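Local coordinates for protein factor essential for expression of methicillin resistance (Staphylococcus aureus, PDB 1LRZ) that catalyses the addition of glycines 2 and 3 to the pentaglycine interpeptide bridge of staphylococcal peptidoglycan, with glycyl-tRNA(Gly) as donor, at residues S72-V77 with H106-L111; W130-M135 with E392-F397; K192-S197 with V238-I243; P202-F207 with I313-F318. All blocks are in the same frame, centred on the assembly; numbering follows the deposited sequence.

Contact 1: residues S72-V77 with H106-L111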
# COMPACT_ATOMS: atom_id res chain seq x y z
N SER A 72 -17.89 -6.46 8.92
CA SER A 72 -18.12 -5.62 7.73
C SER A 72 -16.94 -5.44 6.76
O SER A 72 -17.06 -4.72 5.77
CB SER A 72 -18.64 -4.24 8.15
OG SER A 72 -17.62 -3.49 8.80
N ASN A 73 -15.80 -6.05 7.06
CA ASN A 73 -14.65 -5.97 6.17
C ASN A 73 -14.28 -4.57 5.66
O ASN A 73 -14.14 -4.37 4.45
CB ASN A 73 -14.88 -6.88 4.96
CG ASN A 73 -15.05 -8.35 5.35
OD1 ASN A 73 -16.11 -8.76 5.85
ND2 ASN A 73 -14.01 -9.15 5.14
N ARG A 74 -14.09 -3.61 6.57
CA ARG A 74 -13.73 -2.23 6.20
C ARG A 74 -14.84 -1.47 5.49
O ARG A 74 -14.62 -0.38 4.96
CB ARG A 74 -12.47 -2.22 5.32
CG ARG A 74 -11.16 -2.18 6.10
CD ARG A 74 -11.17 -1.02 7.05
NE ARG A 74 -9.86 -0.67 7.59
CZ ARG A 74 -9.71 0.22 8.57
NH1 ARG A 74 -8.50 0.52 9.03
NH2 ARG A 74 -10.78 0.78 9.10
N GLY A 75 -16.03 -2.06 5.46
CA GLY A 75 -17.16 -1.41 4.82
C GLY A 75 -18.05 -0.85 5.91
O GLY A 75 -17.68 -0.93 7.08
N PRO A 76 -19.23 -0.32 5.58
CA PRO A 76 -19.80 -0.20 4.24
C PRO A 76 -19.28 0.97 3.41
O PRO A 76 -18.64 1.89 3.92
CB PRO A 76 -21.29 -0.04 4.52
CG PRO A 76 -21.30 0.75 5.79
CD PRO A 76 -20.21 0.08 6.61
N VAL A 77 -19.57 0.92 2.11
CA VAL A 77 -19.20 1.99 1.20
C VAL A 77 -20.52 2.73 1.05
O VAL A 77 -21.52 2.15 0.61
CB VAL A 77 -18.73 1.42 -0.15
CG1 VAL A 77 -18.30 2.55 -1.07
CG2 VAL A 77 -17.57 0.44 0.08
N HIS A 106 -19.60 -6.67 14.00
CA HIS A 106 -18.38 -5.89 14.10
C HIS A 106 -18.15 -5.05 12.83
O HIS A 106 -18.05 -5.60 11.73
CB HIS A 106 -17.21 -6.87 14.32
CG HIS A 106 -15.86 -6.24 14.31
ND1 HIS A 106 -14.70 -6.99 14.18
CD2 HIS A 106 -15.47 -4.95 14.40
CE1 HIS A 106 -13.66 -6.18 14.19
NE2 HIS A 106 -14.10 -4.94 14.32
N ILE A 107 -18.10 -3.73 12.98
CA ILE A 107 -17.85 -2.85 11.83
C ILE A 107 -16.58 -2.02 12.02
O ILE A 107 -16.25 -1.60 13.14
CB ILE A 107 -19.03 -1.88 11.57
CG1 ILE A 107 -19.22 -0.97 12.79
CG2 ILE A 107 -20.32 -2.68 11.29
CD1 ILE A 107 -20.14 0.22 12.53
N ASP A 108 -15.85 -1.79 10.93
CA ASP A 108 -14.64 -0.98 10.96
C ASP A 108 -14.60 -0.17 9.66
O ASP A 108 -13.78 -0.39 8.77
CB ASP A 108 -13.38 -1.88 11.13
CG ASP A 108 -13.24 -2.95 10.06
OD1 ASP A 108 -12.17 -3.60 10.03
OD2 ASP A 108 -14.16 -3.17 9.25
N PRO A 109 -15.52 0.81 9.54
CA PRO A 109 -15.64 1.68 8.37
C PRO A 109 -14.37 2.43 8.01
O PRO A 109 -13.64 2.92 8.88
CB PRO A 109 -16.80 2.61 8.73
CG PRO A 109 -16.70 2.71 10.20
CD PRO A 109 -16.39 1.29 10.63
N TYR A 110 -14.11 2.49 6.71
CA TYR A 110 -12.96 3.17 6.12
C TYR A 110 -13.39 4.63 6.10
O TYR A 110 -13.68 5.20 5.05
CB TYR A 110 -12.76 2.63 4.70
CG TYR A 110 -11.39 2.89 4.09
CD1 TYR A 110 -11.18 2.68 2.73
CD2 TYR A 110 -10.31 3.33 4.87
CE1 TYR A 110 -9.93 2.88 2.15
CE2 TYR A 110 -9.04 3.54 4.29
CZ TYR A 110 -8.87 3.31 2.93
OH TYR A 110 -7.64 3.47 2.34
N LEU A 111 -13.46 5.22 7.29
CA LEU A 111 -13.93 6.59 7.49
C LEU A 111 -12.93 7.42 8.29
O LEU A 111 -12.69 7.13 9.46
CB LEU A 111 -15.26 6.53 8.26
CG LEU A 111 -15.98 7.84 8.61
CD1 LEU A 111 -16.36 8.54 7.32
CD2 LEU A 111 -17.24 7.54 9.44
O HOH W 1 -12.34 2.34 11.11
O HOH W 2 -16.07 2.57 4.29
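Arg74 meets Asp108 without a salt bridge: the carboxylate takes the arginine's backbone N-H, while the guanidinium turns to a main-chain carbonyl. Arg74 N lies 2.7 Å from Asp108 OD2, on its syn side but 31° out of the carboxylate plane. The arginine chain, bent at chi2 (-54°), carries NH2 to within 3.2 Å of Asp108 O. That oxygen sits at the guanidinium edge, yet the N-H comes from well above the carbonyl plane. A water accepts a weak bond from NH2 and donates to Pro109 O, 2.6 Å away.

Segment 72-77 contains a type I' turn from Ser72 to Gly75, a cis peptide bond follows before Pro76, and the whole interrupts strand 67-78 of the beta-alpha-beta unit that runs through helix 83-98 to strand 102-107. Strand pairing survives at Ser72 N to His106 O (2.9 Å). Beyond it, Ser72 OG takes over as a relay, accepting from Asp108 N (3.2 Å) and donating to Gly75 O within its own turn.

Asp108 OD1 is bonded to Tyr71 OH, so each carboxylate oxygen has its own partner, and these bonds fix the carboxylate's rotation against the turn.

Contact 2: residues W130-M135 with E392-F397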
# COMPACT_ATOMS: atom_id res chain seq x y z
N TRP A 130 -19.62 13.27 14.45
CA TRP A 130 -21.02 12.92 14.68
C TRP A 130 -21.25 11.41 14.57
O TRP A 130 -22.19 10.86 15.16
CB TRP A 130 -21.93 13.62 13.67
CG TRP A 130 -21.70 13.19 12.25
CD1 TRP A 130 -20.82 13.73 11.36
CD2 TRP A 130 -22.32 12.09 11.58
NE1 TRP A 130 -20.85 13.04 10.18
CE2 TRP A 130 -21.77 12.02 10.28
CE3 TRP A 130 -23.30 11.15 11.95
CZ2 TRP A 130 -22.15 11.04 9.35
CZ3 TRP A 130 -23.68 10.17 11.02
CH2 TRP A 130 -23.10 10.13 9.73
N PHE A 131 -20.40 10.75 13.81
CA PHE A 131 -20.52 9.31 13.61
C PHE A 131 -20.49 8.52 14.91
O PHE A 131 -21.27 7.59 15.10
CB PHE A 131 -19.41 8.80 12.69
CG PHE A 131 -19.61 7.38 12.25
CD1 PHE A 131 -20.63 7.06 11.35
CD2 PHE A 131 -18.79 6.37 12.73
CE1 PHE A 131 -20.82 5.74 10.94
CE2 PHE A 131 -18.98 5.06 12.32
CZ PHE A 131 -20.00 4.74 11.43
N PHE A 132 -19.59 8.89 15.82
CA PHE A 132 -19.49 8.17 17.09
C PHE A 132 -20.82 8.15 17.86
O PHE A 132 -21.24 7.10 18.35
CB PHE A 132 -18.38 8.76 17.98
CG PHE A 132 -16.99 8.63 17.38
CD1 PHE A 132 -16.46 9.65 16.58
CD2 PHE A 132 -16.22 7.49 17.60
CE1 PHE A 132 -15.19 9.54 16.01
CE2 PHE A 132 -14.94 7.36 17.04
CZ PHE A 132 -14.42 8.38 16.24
N ASP A 133 -21.46 9.31 17.96
CA ASP A 133 -22.73 9.42 18.67
C ASP A 133 -23.83 8.62 17.99
O ASP A 133 -24.61 7.93 18.65
CB ASP A 133 -23.16 10.89 18.78
CG ASP A 133 -22.50 11.61 19.95
OD1 ASP A 133 -22.59 12.86 20.02
OD2 ASP A 133 -21.90 10.93 20.81
N LYS A 134 -23.89 8.71 16.66
CA LYS A 134 -24.90 7.97 15.93
C LYS A 134 -24.73 6.46 16.13
O LYS A 134 -25.71 5.75 16.35
CB LYS A 134 -24.86 8.33 14.45
CG LYS A 134 -25.78 7.47 13.59
CD LYS A 134 -26.48 8.30 12.53
CE LYS A 134 -27.45 9.28 13.18
NZ LYS A 134 -28.22 10.06 12.17
N MET A 135 -23.50 5.96 16.06
CA MET A 135 -23.29 4.52 16.23
C MET A 135 -23.71 4.13 17.65
O MET A 135 -24.38 3.11 17.86
CB MET A 135 -21.82 4.14 15.97
CG MET A 135 -21.43 4.16 14.47
SD MET A 135 -22.45 3.10 13.42
CE MET A 135 -23.58 4.23 12.79
N GLU A 392 -6.04 9.18 10.44
CA GLU A 392 -6.50 8.33 11.54
C GLU A 392 -7.98 8.07 11.30
O GLU A 392 -8.75 9.02 11.09
CB GLU A 392 -6.32 9.03 12.89
CG GLU A 392 -6.91 8.23 14.07
CD GLU A 392 -6.75 8.94 15.41
OE1 GLU A 392 -7.20 8.39 16.45
OE2 GLU A 392 -6.17 10.05 15.42
N TYR A 393 -8.37 6.80 11.31
CA TYR A 393 -9.76 6.43 11.07
C TYR A 393 -10.55 6.28 12.37
O TYR A 393 -9.98 6.20 13.46
CB TYR A 393 -9.82 5.14 10.25
CG TYR A 393 -9.09 5.27 8.93
CD1 TYR A 393 -7.79 4.78 8.78
CD2 TYR A 393 -9.67 5.94 7.85
CE1 TYR A 393 -7.07 4.96 7.61
CE2 TYR A 393 -8.96 6.14 6.66
CZ TYR A 393 -7.66 5.64 6.55
OH TYR A 393 -6.94 5.81 5.38
N VAL A 394 -11.88 6.26 12.27
CA VAL A 394 -12.73 6.16 13.45
C VAL A 394 -12.51 4.91 14.29
O VAL A 394 -12.65 4.97 15.51
CB VAL A 394 -14.22 6.25 13.08
CG1 VAL A 394 -14.53 7.67 12.56
CG2 VAL A 394 -14.57 5.22 12.02
N GLY A 395 -12.15 3.80 13.66
CA GLY A 395 -11.92 2.59 14.43
C GLY A 395 -13.01 1.53 14.32
O GLY A 395 -13.75 1.47 13.33
N ASP A 396 -13.11 0.72 15.37
CA ASP A 396 -14.06 -0.40 15.42
C ASP A 396 -15.26 -0.23 16.33
O ASP A 396 -15.17 0.34 17.41
CB ASP A 396 -13.31 -1.65 15.85
CG ASP A 396 -12.14 -1.95 14.96
OD1 ASP A 396 -11.13 -1.21 15.03
OD2 ASP A 396 -12.24 -2.93 14.18
N PHE A 397 -16.40 -0.75 15.87
CA PHE A 397 -17.63 -0.69 16.64
C PHE A 397 -18.27 -2.08 16.66
O PHE A 397 -18.34 -2.77 15.64
CB PHE A 397 -18.62 0.32 16.05
CG PHE A 397 -18.06 1.71 15.90
CD1 PHE A 397 -17.16 2.01 14.88
CD2 PHE A 397 -18.44 2.73 16.78
CE1 PHE A 397 -16.65 3.30 14.72
CE2 PHE A 397 -17.93 4.03 16.63
CZ PHE A 397 -17.04 4.31 15.59
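Phe397 is packed tightly by three side chains from one side of helix 130-137, whereas Phe132, at the outer end of the contact, is partly exposed. Phe131 turns its edge to the Phe397 face in an offset edge-to-face pair, planes at 89°, with CE2 3.8 Å from Phe397 CE1. Met135 comes over a face of the same ring: its CG stands 4.2 Å from the Phe397 centroid in a CH-pi contact, and Met135 CB touches Phe397 CD2 at 3.8 Å. The methionine bends at chi2 (-56°) so that SD stays above the Phe397 face, a more distant Met-aromatic contact.

The cluster of Phe131, Phe132 and Phe397 seats the helix against the turn between strands 389-393 and 397-400, which belong to the two different mixed sheets of the chain. Met135 and Phe397 also rest on Ile107 of strand 102-107.

Phe132 lies on the solvent side and meets Phe397 less squarely: the planes are at 46°, and Phe132 CD2 is 3.9 Å from Phe397 CZ. Phe132 also reaches Val394, with CZ 3.7 Å from Val394 CG1, while its CE2 edge faces Val394 O at 3.6 Å. That carbonyl accepts a hydrogen bond from His142, whose ring also packs edge-to-face with Phe132.

Contact 3: residues K192-S197 with V238-I243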
# COMPACT_ATOMS: atom_id res chain seq x y z
N LYS A 192 16.38 -2.58 -11.99
CA LYS A 192 15.17 -2.70 -12.81
C LYS A 192 14.01 -3.24 -11.98
O LYS A 192 14.21 -3.78 -10.89
CB LYS A 192 15.43 -3.62 -14.01
CG LYS A 192 16.47 -3.04 -14.96
CD LYS A 192 16.84 -3.95 -16.13
CE LYS A 192 17.89 -3.24 -17.00
NZ LYS A 192 18.38 -4.04 -18.16
N VAL A 193 12.79 -3.09 -12.48
CA VAL A 193 11.62 -3.58 -11.77
C VAL A 193 10.74 -4.41 -12.70
O VAL A 193 10.44 -4.00 -13.82
CB VAL A 193 10.77 -2.40 -11.21
CG1 VAL A 193 9.45 -2.91 -10.62
CG2 VAL A 193 11.57 -1.66 -10.15
N ARG A 194 10.38 -5.61 -12.24
CA ARG A 194 9.51 -6.48 -13.01
C ARG A 194 8.41 -6.94 -12.07
O ARG A 194 8.54 -6.81 -10.85
CB ARG A 194 10.26 -7.69 -13.59
CG ARG A 194 10.79 -8.71 -12.58
CD ARG A 194 11.77 -9.64 -13.31
NE ARG A 194 12.38 -10.67 -12.47
CZ ARG A 194 11.77 -11.79 -12.12
NH1 ARG A 194 12.39 -12.68 -11.35
NH2 ARG A 194 10.53 -12.03 -12.54
N PHE A 195 7.33 -7.47 -12.64
CA PHE A 195 6.23 -7.93 -11.82
C PHE A 195 6.19 -9.45 -11.78
O PHE A 195 6.16 -10.11 -12.82
CB PHE A 195 4.92 -7.36 -12.36
CG PHE A 195 4.90 -5.86 -12.40
CD1 PHE A 195 5.21 -5.18 -13.58
CD2 PHE A 195 4.60 -5.13 -11.25
CE1 PHE A 195 5.21 -3.79 -13.62
CE2 PHE A 195 4.60 -3.73 -11.28
CZ PHE A 195 4.91 -3.06 -12.46
N LEU A 196 6.20 -9.98 -10.56
CA LEU A 196 6.20 -11.41 -10.32
C LEU A 196 4.84 -12.08 -10.47
O LEU A 196 3.80 -11.51 -10.10
CB LEU A 196 6.74 -11.69 -8.91
CG LEU A 196 8.11 -11.10 -8.56
CD1 LEU A 196 8.51 -11.55 -7.16
CD2 LEU A 196 9.14 -11.57 -9.58
N SER A 197 4.87 -13.31 -11.00
CA SER A 197 3.66 -14.11 -11.18
C SER A 197 3.64 -15.06 -9.99
O SER A 197 4.56 -15.05 -9.17
CB SER A 197 3.72 -14.93 -12.47
OG SER A 197 4.18 -14.15 -13.57
N VAL A 238 2.98 -7.37 -7.87
CA VAL A 238 4.11 -7.71 -7.01
C VAL A 238 5.41 -7.24 -7.65
O VAL A 238 6.16 -8.05 -8.21
CB VAL A 238 4.19 -9.25 -6.79
CG1 VAL A 238 5.32 -9.58 -5.79
CG2 VAL A 238 2.86 -9.78 -6.27
N PRO A 239 5.69 -5.93 -7.59
CA PRO A 239 6.93 -5.46 -8.20
C PRO A 239 8.17 -5.96 -7.45
O PRO A 239 8.18 -6.03 -6.23
CB PRO A 239 6.79 -3.94 -8.13
CG PRO A 239 5.94 -3.73 -6.88
CD PRO A 239 4.91 -4.82 -7.02
N LEU A 240 9.19 -6.32 -8.22
CA LEU A 240 10.47 -6.78 -7.69
C LEU A 240 11.57 -5.91 -8.30
O LEU A 240 11.68 -5.79 -9.52
CB LEU A 240 10.74 -8.25 -8.07
CG LEU A 240 12.22 -8.65 -7.87
CD1 LEU A 240 12.51 -8.82 -6.38
CD2 LEU A 240 12.57 -9.94 -8.63
N ALA A 241 12.38 -5.28 -7.44
CA ALA A 241 13.49 -4.47 -7.91
C ALA A 241 14.62 -5.49 -7.96
O ALA A 241 14.77 -6.30 -7.03
CB ALA A 241 13.82 -3.37 -6.90
N TYR A 242 15.42 -5.45 -9.02
CA TYR A 242 16.49 -6.42 -9.16
C TYR A 242 17.58 -5.94 -10.11
O TYR A 242 17.43 -4.93 -10.80
CB TYR A 242 15.91 -7.72 -9.71
CG TYR A 242 15.46 -7.55 -11.15
CD1 TYR A 242 16.33 -7.85 -12.20
CD2 TYR A 242 14.20 -7.02 -11.45
CE1 TYR A 242 15.95 -7.62 -13.53
CE2 TYR A 242 13.82 -6.79 -12.77
CZ TYR A 242 14.70 -7.09 -13.80
OH TYR A 242 14.34 -6.86 -15.11
N ILE A 243 18.67 -6.69 -10.15
CA ILE A 243 19.76 -6.38 -11.05
C ILE A 243 20.02 -7.61 -11.90
O ILE A 243 20.13 -8.71 -11.36
CB ILE A 243 21.06 -6.06 -10.29
CG1 ILE A 243 20.88 -4.80 -9.43
CG2 ILE A 243 22.21 -5.89 -11.29
CD1 ILE A 243 22.09 -4.48 -8.57
O HOH W 3 2.75 -8.92 -10.18
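Lys192 O is gripped from the partner strand by Tyr242 N, 2.8 Å away, with the CA-H of Ala241 adding a weaker contact to the same oxygen. This is the start of an antiparallel beta ladder in which 192-195, an outermost strand of the large mixed sheet, is laid along strand 236-244. Lys192 and Tyr242 form one hydrogen-bonded pair, completed by Lys192 N to Tyr242 O, and Arg194 with Leu240 forms the next. Past the ladder, Leu196 N still bonds to Val238 O almost straight, at 178°, and a water bridges Leu196 O to Val238 N.

On the face carrying Lys192, Arg194 and Tyr242, the tyrosine ring is sandwiched. Its first torsion (69°) sets CG between the backbone N and the carbonyl carbon, leaning the ring across the neighbouring strand. Lys192 CB comes within 3.6 Å of Tyr242 CZ on one side, while the extended arginine chain passes over the rim of the opposite face, Arg194 CD 3.6 Å from Tyr242 CE2. The cation-pi attraction is at most weak; the charge of Arg194 is paired with Glu310 and Glu200, and that of Lys192 with Glu247. Leu240 runs alongside the arginine and puts CD2 over a guanidinium face, also meeting Leu196 CD2.

The other face is apolar and looks to helix 341-355, whose Glu348 and Met349 touch Phe195. Here Val193 and Phe195 flank the proline ring of the facing strand: Pro239 CB lies 3.8 Å from Val193 CG1 and equally far from Phe195 CE2.

Contact 4: residues P202-F207 with I313-F318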
# COMPACT_ATOMS: atom_id res chain seq x y z
N PRO A 202 7.70 -17.04 -4.28
CA PRO A 202 8.69 -17.27 -3.22
C PRO A 202 9.82 -16.24 -3.18
O PRO A 202 10.44 -16.04 -2.13
CB PRO A 202 9.18 -18.70 -3.51
CG PRO A 202 8.86 -18.91 -4.97
CD PRO A 202 7.52 -18.24 -5.11
N ILE A 203 10.10 -15.59 -4.32
CA ILE A 203 11.13 -14.55 -4.35
C ILE A 203 10.65 -13.43 -3.43
O ILE A 203 11.41 -12.91 -2.62
CB ILE A 203 11.34 -13.95 -5.76
CG1 ILE A 203 11.85 -15.02 -6.73
CG2 ILE A 203 12.33 -12.79 -5.69
CD1 ILE A 203 12.14 -14.49 -8.12
N PHE A 204 9.39 -13.05 -3.58
CA PHE A 204 8.80 -11.99 -2.75
C PHE A 204 8.83 -12.44 -1.30
O PHE A 204 9.17 -11.67 -0.40
CB PHE A 204 7.34 -11.73 -3.17
CG PHE A 204 6.54 -11.01 -2.13
CD1 PHE A 204 6.73 -9.65 -1.90
CD2 PHE A 204 5.62 -11.71 -1.34
CE1 PHE A 204 6.02 -8.99 -0.89
CE2 PHE A 204 4.90 -11.06 -0.33
CZ PHE A 204 5.10 -9.69 -0.10
N ARG A 205 8.45 -13.69 -1.08
CA ARG A 205 8.42 -14.28 0.26
C ARG A 205 9.77 -14.24 0.96
O ARG A 205 9.83 -14.12 2.18
CB ARG A 205 7.93 -15.73 0.17
CG ARG A 205 6.51 -15.86 -0.36
CD ARG A 205 5.56 -16.30 0.74
NE ARG A 205 5.62 -15.41 1.90
CZ ARG A 205 5.08 -15.68 3.08
NH1 ARG A 205 4.43 -16.82 3.27
NH2 ARG A 205 5.14 -14.80 4.07
N SER A 206 10.85 -14.34 0.19
CA SER A 206 12.19 -14.32 0.77
C SER A 206 12.47 -13.00 1.50
O SER A 206 13.26 -12.97 2.43
CB SER A 206 13.25 -14.53 -0.31
OG SER A 206 13.41 -13.36 -1.10
N PHE A 207 11.81 -11.92 1.07
CA PHE A 207 12.02 -10.61 1.70
C PHE A 207 11.22 -10.41 2.98
O PHE A 207 11.51 -9.51 3.76
CB PHE A 207 11.68 -9.47 0.74
CG PHE A 207 12.59 -9.39 -0.44
CD1 PHE A 207 12.24 -9.98 -1.65
CD2 PHE A 207 13.82 -8.75 -0.34
CE1 PHE A 207 13.09 -9.93 -2.74
CE2 PHE A 207 14.69 -8.69 -1.44
CZ PHE A 207 14.32 -9.29 -2.64
N ILE A 313 16.58 -7.46 -4.99
CA ILE A 313 16.98 -6.61 -3.87
C ILE A 313 15.86 -5.98 -3.04
O ILE A 313 16.10 -5.54 -1.91
CB ILE A 313 17.94 -5.52 -4.36
CG1 ILE A 313 17.26 -4.67 -5.43
CG2 ILE A 313 19.21 -6.17 -4.93
CD1 ILE A 313 18.05 -3.41 -5.77
N SER A 314 14.65 -5.95 -3.58
CA SER A 314 13.52 -5.38 -2.85
C SER A 314 12.23 -5.80 -3.57
O SER A 314 12.23 -5.99 -4.78
CB SER A 314 13.63 -3.84 -2.81
OG SER A 314 12.68 -3.26 -1.93
N ALA A 315 11.15 -5.95 -2.81
CA ALA A 315 9.87 -6.33 -3.41
C ALA A 315 8.72 -5.80 -2.59
O ALA A 315 8.87 -5.49 -1.40
CB ALA A 315 9.77 -7.86 -3.53
N GLY A 316 7.56 -5.68 -3.23
CA GLY A 316 6.38 -5.19 -2.56
C GLY A 316 5.14 -5.89 -3.08
O GLY A 316 5.13 -6.39 -4.22
N PHE A 317 4.11 -5.92 -2.25
CA PHE A 317 2.83 -6.54 -2.61
C PHE A 317 1.84 -5.37 -2.63
O PHE A 317 1.58 -4.76 -1.59
CB PHE A 317 2.44 -7.55 -1.53
CG PHE A 317 1.48 -8.59 -2.01
CD1 PHE A 317 1.93 -9.69 -2.74
CD2 PHE A 317 0.13 -8.49 -1.71
CE1 PHE A 317 1.05 -10.68 -3.16
CE2 PHE A 317 -0.76 -9.48 -2.13
CZ PHE A 317 -0.29 -10.58 -2.85
N PHE A 318 1.28 -5.08 -3.80
CA PHE A 318 0.38 -3.94 -3.95
C PHE A 318 -1.03 -4.25 -4.41
O PHE A 318 -1.24 -5.07 -5.31
CB PHE A 318 0.95 -2.94 -4.95
CG PHE A 318 2.16 -2.18 -4.47
CD1 PHE A 318 3.41 -2.79 -4.42
CD2 PHE A 318 2.04 -0.84 -4.09
CE1 PHE A 318 4.53 -2.08 -3.99
CE2 PHE A 318 3.14 -0.12 -3.66
CZ PHE A 318 4.40 -0.74 -3.61
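Phe204 and Phe207, one helical turn apart, present their rings differently to the strand that crosses beneath them, and Ala315 CB fits between the two. Helix 201-207 lies across a face of the large mixed sheet, over strand 310-320, in an alpha/beta layer packing; the two segments run at 104° to each other with their axes 7.9 Å apart at the closest. No hydrogen bond links them.

Phe207 is laid flat over the backbone. Ala315 N lies over the centre of its ring, with Ser314 C nearer the rim on the same face, and CE2 extends to Ile313 C at 3.4 Å. The strand carries a classic beta bulge here, Ile313 and Ser314 both opposing Ala241 of the neighbouring strand, so the ring rests on peptide groups where the strand is distorted.

Phe204 is turned otherwise. With CG anti to the backbone N (chi1 161°), it reaches along the strand to Phe317, whose CD1 stands over one face near the rim. The two rings are oblique, planes at 39° and centroids 5.4 Å apart, and their side chains cross at about a right angle. Phe204 CZ closes on Phe317 CB at 3.7 Å, while Phe204 CE1 comes within 3.9 Å of Gly316 C. Tyr225 of helix 222-232 packs edge-to-face with both rings.

The methyl of Ala315 touches each phenylalanine: CB is at the edge of the Phe204 ring, 3.9 Å from CD1, and 3.8 Å from CD1 of Phe207.

From the N terminus, contact 1 closes first, joining the two parallel strands of a beta-alpha-beta unit in the seven-stranded sheet. Contact 2 opens next, at helix 130-137, and closes only near the C terminus, so the long loop it spans holds contacts 3 and 4 nested within it. Those two cross: 192-197, 202-207, 238-243 and 313-318 alternate along the chain, tying the edge strand and then a helix to adjacent strands of the nine-stranded sheet. Contacts 3 and 4 share the Ala241 pairing with Ile313 and Ser314. Contacts 1 and 2 meet through His106 with Asp396, and Ile107 with Phe397, on the opposite side of the chain's centre, about 29 to 39 Å away between centres.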